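Side-chain contacts in thermospermine synthase (Medicago truncatula, PDB 6BQ6), which probably transfers an aminopropyl group from decarboxylated S-adenosylmethionine to spermidine, forming thermospermine and methylthioadenosine: residues G52-Q55 with Y56-I59; E112-T115 with A116-L119; I233-T236 with L237-V240. All blocks are in the same frame, centred on the assembly; numbering follows the deposited sequence. Where two conformers were deposited one is given.

Interaction 1 of 3, residues G52-Q55 with Y56-I59; sequences GASQ and YQDI
The ring of Tyr56 carries the side-chain amide of Gln55 over one face. NE2 of Gln55 sits above the ring centre, 3.1 Å from the plane, and its closest ring atom is CZ of Tyr56 at 3.3 Å. The amide stands nearly upright on the ring, with the two planes 80° apart. Gln55 reaches there because its chain folds back at chi2 (81°). At the edge of the same ring, near its plane, lies OG of Ser54.

That hydroxyl bonds Asp134 OD2 and also receives amides of the turn. Its chi1 of 75° sets OG between the backbone N and the carbonyl carbon, where it faces the amides that follow. Gln57 N donates to Ser54 OG at 3.2 Å, and Tyr56 N adds a weak bond. Asp134 OD2 takes Gln57 NE2 as well, so one carboxylate ties both sides of the turn. Ser54 N donates to Gln57 O at 3.0 Å and closes the turn beyond the paired residues. Gln57 N returns a weak bond to Ser54 O.

Further down, Gly52 and Ile59 form a hydrogen-bonded antiparallel pair. In the conformer given, backbone bonds run both ways between them. Ala53 and Asp58 form the non-hydrogen-bonded pair next to it. A water donates to both Ser54 O and Asp58 OD1, bridging the turn to strand 58-64 on the side of the Asp58 carboxylate.

This is the tip of the beta hairpin made by strands 47-53 and 58-64, in the tetramerisation domain. Gln57, which binds adenosine in another structure of this protein, leans on Leu73 and Val137. Ile59 packs on Leu73 of strand 70-73 and on Val137 and Phe140 of helix 135-144.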
ATOM      1  N   GLY B  52       0.463  -5.397 -21.193  0.50 32.36           N
ATOM      2  CA  GLY B  52      -0.416  -5.737 -22.329  0.50 32.86           C
ATOM      3  C   GLY B  52      -1.525  -6.697 -21.943  0.50 32.41           C
ATOM      4  O   GLY B  52      -1.822  -6.818 -20.752  0.50 31.75           O
ATOM      5  N   ALA B  53      -2.139  -7.361 -22.938  0.50 32.82           N
ATOM      6  CA  ALA B  53      -3.139  -8.416 -22.691  0.50 31.99           C
ATOM      7  C   ALA B  53      -3.680  -9.203 -23.894  0.50 33.05           C
ATOM      8  O   ALA B  53      -3.916  -8.611 -24.942  0.50 32.78           O
ATOM      9  CB  ALA B  53      -4.314  -7.825 -21.978  0.50 32.77           C
ATOM     10  N   SER B  54      -3.996 -10.494 -23.667  1.00 31.80           N
ATOM     11  CA  SER B  54      -4.809 -11.331 -24.562  1.00 31.88           C
ATOM     12  C   SER B  54      -6.197 -11.355 -23.924  1.00 32.37           C
ATOM     13  O   SER B  54      -6.371 -10.827 -22.829  1.00 30.96           O
ATOM     14  CB  SER B  54      -4.218 -12.736 -24.618  1.00 31.35           C
ATOM     15  OG  SER B  54      -4.501 -13.452 -23.418  1.00 31.60           O
ATOM     16  N   GLN B  55      -7.182 -12.010 -24.553  1.00 33.96           N
ATOM     17  CA  GLN B  55      -8.504 -12.105 -23.888  1.00 34.30           C
ATOM     18  C   GLN B  55      -8.478 -13.047 -22.708  1.00 33.82           C
ATOM     19  O   GLN B  55      -9.375 -12.973 -21.860  1.00 34.08           O
ATOM     20  CB  GLN B  55      -9.731 -12.354 -24.831  1.00 37.79           C
ATOM     21  CG  GLN B  55      -9.834 -13.648 -25.586  1.00 39.92           C
ATOM     22  CD  GLN B  55     -10.396 -14.798 -24.751  1.00 39.03           C
ATOM     23  OE1 GLN B  55     -11.553 -14.790 -24.307  1.00 36.50           O
ATOM     24  NE2 GLN B  55      -9.582 -15.801 -24.563  1.00 40.14           N
ATOM     25  N   TYR B  56      -7.439 -13.887 -22.608  1.00 31.39           N
ATOM     26  CA  TYR B  56      -7.241 -14.701 -21.417  1.00 31.73           C
ATOM     27  C   TYR B  56      -6.701 -13.928 -20.236  1.00 31.98           C
ATOM     28  O   TYR B  56      -7.095 -14.204 -19.098  1.00 32.46           O
ATOM     29  CB  TYR B  56      -6.289 -15.869 -21.668  1.00 30.61           C
ATOM     30  CG  TYR B  56      -6.849 -16.864 -22.599  1.00 31.80           C
ATOM     31  CD1 TYR B  56      -7.855 -17.740 -22.170  1.00 32.75           C
ATOM     32  CD2 TYR B  56      -6.398 -16.951 -23.896  1.00 33.26           C
ATOM     33  CE1 TYR B  56      -8.392 -18.658 -23.045  1.00 33.33           C
ATOM     34  CE2 TYR B  56      -6.930 -17.870 -24.778  1.00 34.21           C
ATOM     35  CZ  TYR B  56      -7.939 -18.710 -24.341  1.00 32.84           C
ATOM     36  OH  TYR B  56      -8.494 -19.618 -25.216  1.00 37.78           O
ATOM     37  N   GLN B  57      -5.759 -13.014 -20.459  1.00 31.87           N
ATOM     38  CA  GLN B  57      -5.035 -12.427 -19.308  1.00 33.55           C
ATOM     39  C   GLN B  57      -4.135 -11.264 -19.702  1.00 32.93           C
ATOM     40  O   GLN B  57      -3.660 -11.226 -20.820  1.00 31.65           O
ATOM     41  CB  GLN B  57      -4.182 -13.502 -18.602  1.00 35.38           C
ATOM     42  CG  GLN B  57      -3.111 -14.099 -19.503  1.00 35.95           C
ATOM     43  CD  GLN B  57      -2.716 -15.515 -19.119  1.00 36.80           C
ATOM     44  OE1 GLN B  57      -2.645 -15.847 -17.937  1.00 38.70           O
ATOM     45  NE2 GLN B  57      -2.443 -16.340 -20.111  1.00 36.33           N
ATOM     46  N   ASP B  58      -3.964 -10.304 -18.789  1.00 34.30           N
ATOM     47  CA  ASP B  58      -2.992  -9.229 -18.924  1.00 35.35           C
ATOM     48  C   ASP B  58      -1.602  -9.776 -18.642  1.00 31.67           C
ATOM     49  O   ASP B  58      -1.456 -10.703 -17.885  1.00 32.49           O
ATOM     50  CB  ASP B  58      -3.255  -8.077 -17.946  1.00 39.50           C
ATOM     51  CG  ASP B  58      -4.566  -7.326 -18.238  1.00 45.43           C
ATOM     52  OD1 ASP B  58      -5.180  -7.518 -19.319  1.00 48.63           O
ATOM     53  OD2 ASP B  58      -4.988  -6.559 -17.349  1.00 48.74           O
ATOM     54  N   ILE B  59      -0.618  -9.180 -19.291  1.00 28.73           N
ATOM     55  CA  ILE B  59       0.749  -9.641 -19.285  1.00 30.93           C
ATOM     56  C   ILE B  59       1.611  -8.438 -18.981  1.00 31.90           C
ATOM     57  O   ILE B  59       1.411  -7.408 -19.573  1.00 33.94           O
ATOM     58  CB  ILE B  59       1.140 -10.196 -20.681  1.00 33.13           C
ATOM     59  CG1 ILE B  59       0.130 -11.278 -21.094  1.00 35.35           C
ATOM     60  CG2 ILE B  59       2.564 -10.711 -20.624  1.00 35.48           C
ATOM     61  CD1 ILE B  59       0.034 -11.571 -22.568  1.00 36.96           C
TER
HETATM   62  O   HOH W   1      -6.956  -9.862 -20.265  1.00 42.69           O

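Interaction 2 of 3, residues E112-T115 with A116-L119; sequences EGST and AREL
Gly113 O accepts the backbone N-H of Arg117 at 2.9 Å, the first bond of the helix. Gly113 holds the N-cap position. Its phi is positive (99°), a conformation readily taken by glycine. The CB of Ala116 rests 3.6 Å from Gly113 O.

Ser114 comes next. Its carbonyl takes the N-H of Glu118, and its side chain lies against the guanidinium of Arg117. CB of Ser114 is 3.4 Å from NH1 of Arg117. Ser114 O sits over the centre of one face of the Arg117 guanidinium, 4.0 Å above the plane. A bend at chi3 (73°) brings the guanidinium back over Ser114. Its edge is used by Glu118: NE and NH2 of Arg117 grip the single atom OE2 of Glu118 side-on, each at 3.0 Å. OE2 lies in the guanidinium plane and is met on its anti side. This salt bridge helps fix the rotation of the guanidinium. Beyond the segments, Asn148 bonds to both Ser114 OG and Arg117 NH1, Glu84 pairs with Arg117 NH2, and Glu118 OE1 turns to Arg121 and His93.

Thr115 closes the segment. Leu119 N donates to the carbonyl O of Thr115 at 3.0 Å. CG2 of Thr115 and CD1 of Leu119 lie side by side, 4.0 Å apart. OG1 lies beside the backbone N (chi1 -63°), CG2 anti to it, and OG1 bonds Asp181 OD2. Asp181 is the predicted proton acceptor, so Thr115 may help position it.

The glycine turn leading into helix 114-120, between strands 104-107 and 127-132, is consistent with the nucleotide-binding beta-alpha-beta unit of Rossmann-like methyltransferase folds. Gly113 and Ala116 would supply the second glycine and the alanine of a GxGxxA-type pattern.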
ATOM      1  N   GLU B 112       6.203 -19.861 -20.733  1.00 24.59           N
ATOM      2  CA  GLU B 112       7.337 -18.956 -20.542  1.00 25.80           C
ATOM      3  C   GLU B 112       8.613 -19.453 -21.201  1.00 24.49           C
ATOM      4  O   GLU B 112       9.513 -18.659 -21.519  1.00 23.40           O
ATOM      5  CB  GLU B 112       7.588 -18.751 -19.055  1.00 28.22           C
ATOM      6  CG  GLU B 112       6.364 -18.309 -18.307  1.00 30.93           C
ATOM      7  CD  GLU B 112       6.560 -18.326 -16.801  1.00 35.71           C
ATOM      8  OE1 GLU B 112       7.727 -18.236 -16.333  1.00 36.15           O
ATOM      9  OE2 GLU B 112       5.508 -18.455 -16.095  1.00 41.04           O
ATOM     10  N   GLY B 113       8.705 -20.766 -21.387  1.00 22.97           N
ATOM     11  CA  GLY B 113       9.845 -21.409 -21.977  1.00 22.71           C
ATOM     12  C   GLY B 113      10.791 -22.011 -20.959  1.00 21.79           C
ATOM     13  O   GLY B 113      11.716 -22.719 -21.342  1.00 21.23           O
ATOM     14  N   SER B 114      10.601 -21.704 -19.667  1.00 21.05           N
ATOM     15  CA  SER B 114      11.523 -22.154 -18.657  1.00 20.38           C
ATOM     16  C   SER B 114      11.443 -23.641 -18.331  1.00 19.75           C
ATOM     17  O   SER B 114      12.425 -24.300 -18.041  1.00 19.12           O
ATOM     18  CB  SER B 114      11.431 -21.309 -17.401  1.00 20.83           C
ATOM     19  OG  SER B 114      11.682 -19.964 -17.691  1.00 22.41           O
ATOM     20  N   THR B 115      10.225 -24.179 -18.352  1.00 19.77           N
ATOM     21  CA  THR B 115      10.033 -25.586 -18.199  1.00 18.81           C
ATOM     22  C   THR B 115      10.687 -26.331 -19.341  1.00 18.75           C
ATOM     23  O   THR B 115      11.398 -27.280 -19.106  1.00 18.48           O
ATOM     24  CB  THR B 115       8.541 -25.865 -18.093  1.00 19.45           C
ATOM     25  OG1 THR B 115       8.071 -25.203 -16.913  1.00 20.10           O
ATOM     26  CG2 THR B 115       8.248 -27.317 -17.988  1.00 20.14           C
ATOM     27  N   ALA B 116      10.420 -25.878 -20.557  1.00 18.85           N
ATOM     28  CA  ALA B 116      11.039 -26.440 -21.732  1.00 19.68           C
ATOM     29  C   ALA B 116      12.579 -26.373 -21.603  1.00 19.04           C
ATOM     30  O   ALA B 116      13.259 -27.346 -21.878  1.00 20.34           O
ATOM     31  CB  ALA B 116      10.593 -25.706 -22.978  1.00 20.02           C
ATOM     32  N   ARG B 117      13.082 -25.217 -21.191  1.00 18.82           N
ATOM     33  CA  ARG B 117      14.534 -25.026 -21.037  1.00 19.95           C
ATOM     34  C   ARG B 117      15.132 -26.117 -20.137  1.00 20.75           C
ATOM     35  O   ARG B 117      16.146 -26.760 -20.475  1.00 19.86           O
ATOM     36  CB  ARG B 117      14.816 -23.651 -20.432  1.00 20.27           C
ATOM     37  CG  ARG B 117      16.283 -23.406 -20.185  1.00 20.77           C
ATOM     38  CD  ARG B 117      16.434 -22.202 -19.319  1.00 21.94           C
ATOM     39  NE  ARG B 117      16.049 -22.454 -17.938  1.00 22.06           N
ATOM     40  CZ  ARG B 117      15.318 -21.648 -17.174  1.00 22.73           C
ATOM     41  NH1 ARG B 117      14.767 -20.537 -17.656  1.00 23.05           N
ATOM     42  NH2 ARG B 117      15.126 -21.968 -15.875  1.00 22.98           N
ATOM     43  N   GLU B 118      14.519 -26.323 -18.958  1.00 19.45           N
ATOM     44  CA  GLU B 118      15.057 -27.342 -18.067  1.00 20.20           C
ATOM     45  C   GLU B 118      14.959 -28.770 -18.630  1.00 19.78           C
ATOM     46  O   GLU B 118      15.839 -29.575 -18.446  1.00 19.48           O
ATOM     47  CB  GLU B 118      14.404 -27.256 -16.685  1.00 20.36           C
ATOM     48  CG  GLU B 118      14.714 -25.971 -15.944  1.00 21.13           C
ATOM     49  CD  GLU B 118      16.224 -25.744 -15.733  1.00 22.58           C
ATOM     50  OE1 GLU B 118      16.971 -26.664 -15.390  1.00 21.27           O
ATOM     51  OE2 GLU B 118      16.673 -24.587 -15.908  1.00 25.05           O
ATOM     52  N   LEU B 119      13.828 -29.106 -19.256  1.00 19.31           N
ATOM     53  CA  LEU B 119      13.673 -30.389 -19.928  1.00 18.97           C
ATOM     54  C   LEU B 119      14.742 -30.637 -20.987  1.00 19.96           C
ATOM     55  O   LEU B 119      15.284 -31.725 -21.060  1.00 19.82           O
ATOM     56  CB  LEU B 119      12.325 -30.493 -20.605  1.00 18.40           C
ATOM     57  CG  LEU B 119      11.135 -30.651 -19.633  1.00 19.10           C
ATOM     58  CD1 LEU B 119       9.814 -30.198 -20.232  1.00 19.47           C
ATOM     59  CD2 LEU B 119      11.045 -32.056 -19.097  1.00 19.73           C
TER

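Interaction 3 of 3, residues I233-T236 with L237-V240; sequences IYNT and LRQV
Tyr234 lays the CE2 corner of its ring over the guanidinium of Arg238. CE2 stands 3.7 Å above the guanidinium plane, over its centre. The two planes are 43° apart, so this is a tilted overlap and not a flat stack. The phenol end meets the aliphatic part of the arginine, with Tyr234 OH 3.6 Å from Arg238 CD.

Asn235 takes the edge of the same guanidinium. Its OD1 accepts from Arg238 NH1 at 2.8 Å and from NE at 3.1 Å, a side-on grip on one oxygen. The NE bond lies in the plane of the Asn235 side-chain carbonyl, while NH1 comes from above it. A bend at chi3 (56°) turns the arginine back to receive both neighbours. Arg238 NH1 also bonds Asn310 O, and Asn235 ND2 bonds His314 O, which links helix 230-238 to the C-terminal part of the chain.

Gln239 folds back as well, with chi2 at -46°. Its NE2 donates to the backbone oxygen of Asn235 at 2.9 Å. The same oxygen receives only a weak bond from Gln239 N, which also gives to Thr236 O at 3.1 Å. The side-chain amide thus supplements the main-chain bonding around Gln239.

Away from these polar groups, Ile233 CG2 and Leu237 CD1 lie side by side, 4.0 Å apart. They form the apolar face of helix 230-238 toward the sheet. Both pack on strands 212-220 and 256-264, touching Thr216 and Val261. Thr236 and Leu237 also meet Tyr200 of helix 197-204.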
ATOM      1  N   ILE B 233      -4.676 -31.716  -4.525  1.00 20.90           N
ATOM      2  CA  ILE B 233      -3.978 -32.270  -5.682  1.00 21.11           C
ATOM      3  C   ILE B 233      -3.317 -33.608  -5.321  1.00 20.81           C
ATOM      4  O   ILE B 233      -3.446 -34.595  -6.017  1.00 20.84           O
ATOM      5  CB  ILE B 233      -2.943 -31.274  -6.216  1.00 21.01           C
ATOM      6  CG1 ILE B 233      -3.650 -30.068  -6.876  1.00 22.13           C
ATOM      7  CG2 ILE B 233      -2.051 -31.964  -7.248  1.00 20.79           C
ATOM      8  CD1 ILE B 233      -2.750 -28.960  -7.315  1.00 22.32           C
ATOM      9  N   TYR B 234      -2.612 -33.650  -4.194  1.00 20.30           N
ATOM     10  CA  TYR B 234      -2.069 -34.881  -3.717  1.00 20.93           C
ATOM     11  C   TYR B 234      -3.143 -35.979  -3.603  1.00 22.03           C
ATOM     12  O   TYR B 234      -2.991 -37.064  -4.092  1.00 22.05           O
ATOM     13  CB  TYR B 234      -1.351 -34.673  -2.366  1.00 20.68           C
ATOM     14  CG  TYR B 234      -0.966 -35.952  -1.713  1.00 21.20           C
ATOM     15  CD1 TYR B 234       0.101 -36.695  -2.159  1.00 21.44           C
ATOM     16  CD2 TYR B 234      -1.720 -36.468  -0.639  1.00 21.97           C
ATOM     17  CE1 TYR B 234       0.425 -37.920  -1.570  1.00 23.13           C
ATOM     18  CE2 TYR B 234      -1.403 -37.661  -0.050  1.00 23.13           C
ATOM     19  CZ  TYR B 234      -0.326 -38.393  -0.487  1.00 23.96           C
ATOM     20  OH  TYR B 234      -0.015 -39.610   0.091  1.00 25.62           O
ATOM     21  N   ASN B 235      -4.226 -35.671  -2.925  1.00 23.71           N
ATOM     22  CA  ASN B 235      -5.257 -36.683  -2.732  1.00 24.67           C
ATOM     23  C   ASN B 235      -5.925 -37.127  -4.020  1.00 24.41           C
ATOM     24  O   ASN B 235      -6.258 -38.309  -4.167  1.00 24.64           O
ATOM     25  CB  ASN B 235      -6.309 -36.227  -1.722  1.00 26.38           C
ATOM     26  CG  ASN B 235      -7.201 -37.389  -1.264  1.00 28.83           C
ATOM     27  OD1 ASN B 235      -6.689 -38.439  -0.860  1.00 29.69           O
ATOM     28  ND2 ASN B 235      -8.538 -37.225  -1.377  1.00 30.87           N
ATOM     29  N   THR B 236      -6.139 -36.192  -4.934  1.00 23.77           N
ATOM     30  CA  THR B 236      -6.739 -36.527  -6.221  1.00 23.19           C
ATOM     31  C   THR B 236      -5.824 -37.497  -6.945  1.00 23.90           C
ATOM     32  O   THR B 236      -6.256 -38.562  -7.427  1.00 24.57           O
ATOM     33  CB  THR B 236      -7.060 -35.273  -7.033  1.00 22.84           C
ATOM     34  OG1 THR B 236      -7.930 -34.412  -6.270  1.00 24.35           O
ATOM     35  CG2 THR B 236      -7.734 -35.629  -8.338  1.00 23.71           C
ATOM     36  N   LEU B 237      -4.518 -37.190  -6.986  1.00 22.72           N
ATOM     37  CA  LEU B 237      -3.577 -38.111  -7.616  1.00 22.37           C
ATOM     38  C   LEU B 237      -3.488 -39.477  -6.922  1.00 24.63           C
ATOM     39  O   LEU B 237      -3.286 -40.479  -7.592  1.00 23.51           O
ATOM     40  CB  LEU B 237      -2.196 -37.470  -7.746  1.00 22.06           C
ATOM     41  CG  LEU B 237      -2.104 -36.378  -8.806  1.00 21.59           C
ATOM     42  CD1 LEU B 237      -0.867 -35.513  -8.609  1.00 21.73           C
ATOM     43  CD2 LEU B 237      -2.132 -36.961 -10.188  1.00 22.50           C
ATOM     44  N   ARG B 238      -3.649 -39.517  -5.595  1.00 25.61           N
ATOM     45  CA  ARG B 238      -3.587 -40.766  -4.834  1.00 28.87           C
ATOM     46  C   ARG B 238      -4.748 -41.691  -5.245  1.00 29.62           C
ATOM     47  O   ARG B 238      -4.671 -42.933  -5.137  1.00 29.93           O
ATOM     48  CB  ARG B 238      -3.637 -40.419  -3.321  1.00 31.54           C
ATOM     49  CG  ARG B 238      -3.486 -41.587  -2.396  1.00 36.55           C
ATOM     50  CD  ARG B 238      -3.150 -41.135  -0.969  1.00 38.04           C
ATOM     51  NE  ARG B 238      -4.109 -40.181  -0.384  1.00 39.09           N
ATOM     52  CZ  ARG B 238      -4.242 -39.956   0.934  1.00 40.25           C
ATOM     53  NH1 ARG B 238      -5.102 -39.058   1.406  1.00 39.62           N
ATOM     54  NH2 ARG B 238      -3.501 -40.646   1.788  1.00 40.30           N
ATOM     55  N   GLN B 239      -5.800 -41.110  -5.786  1.00 28.87           N
ATOM     56  CA  GLN B 239      -6.937 -41.946  -6.278  1.00 29.17           C
ATOM     57  C   GLN B 239      -6.677 -42.622  -7.618  1.00 28.91           C
ATOM     58  O   GLN B 239      -7.484 -43.446  -8.071  1.00 28.54           O
ATOM     59  CB  GLN B 239      -8.208 -41.095  -6.469  1.00 29.47           C
ATOM     60  CG  GLN B 239      -8.643 -40.246  -5.296  1.00 30.18           C
ATOM     61  CD  GLN B 239      -8.609 -40.986  -3.992  1.00 32.75           C
ATOM     62  OE1 GLN B 239      -9.186 -42.084  -3.878  1.00 35.68           O
ATOM     63  NE2 GLN B 239      -7.947 -40.420  -2.991  1.00 33.02           N
ATOM     64  N   VAL B 240      -5.641 -42.201  -8.335  1.00 26.77           N
ATOM     65  CA  VAL B 240      -5.409 -42.625  -9.694  1.00 27.30           C
ATOM     66  C   VAL B 240      -4.120 -43.418  -9.870  1.00 26.92           C
ATOM     67  O   VAL B 240      -4.079 -44.341 -10.657  1.00 28.79           O
ATOM     68  CB  VAL B 240      -5.382 -41.402 -10.637  1.00 27.39           C
ATOM     69  CG1 VAL B 240      -5.132 -41.779 -12.094  1.00 28.59           C
ATOM     70  CG2 VAL B 240      -6.677 -40.592 -10.496  1.00 28.80           C
TER

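Overall arrangement
The three contacts follow one another along the chain and do not touch. Interaction 1 belongs to the N-terminal tetramerisation domain, interactions 2 and 3 to the synthase domain, where they lie on opposite sides of the chain's centre. Interactions 1 and 2 approach the active-site cleft from different elements. The side chain of Gln57 is about 6 Å from the bound thermospermine, and that of Thr115 about 7 Å. The nearest atoms of interactions 1 and 2 are about 9 Å apart. Interaction 3 is more remote: the Ile233 side chain is about 10 Å from the ligand, and nearest atoms lie about 15 Å from interaction 2 and 17 Å from interaction 1.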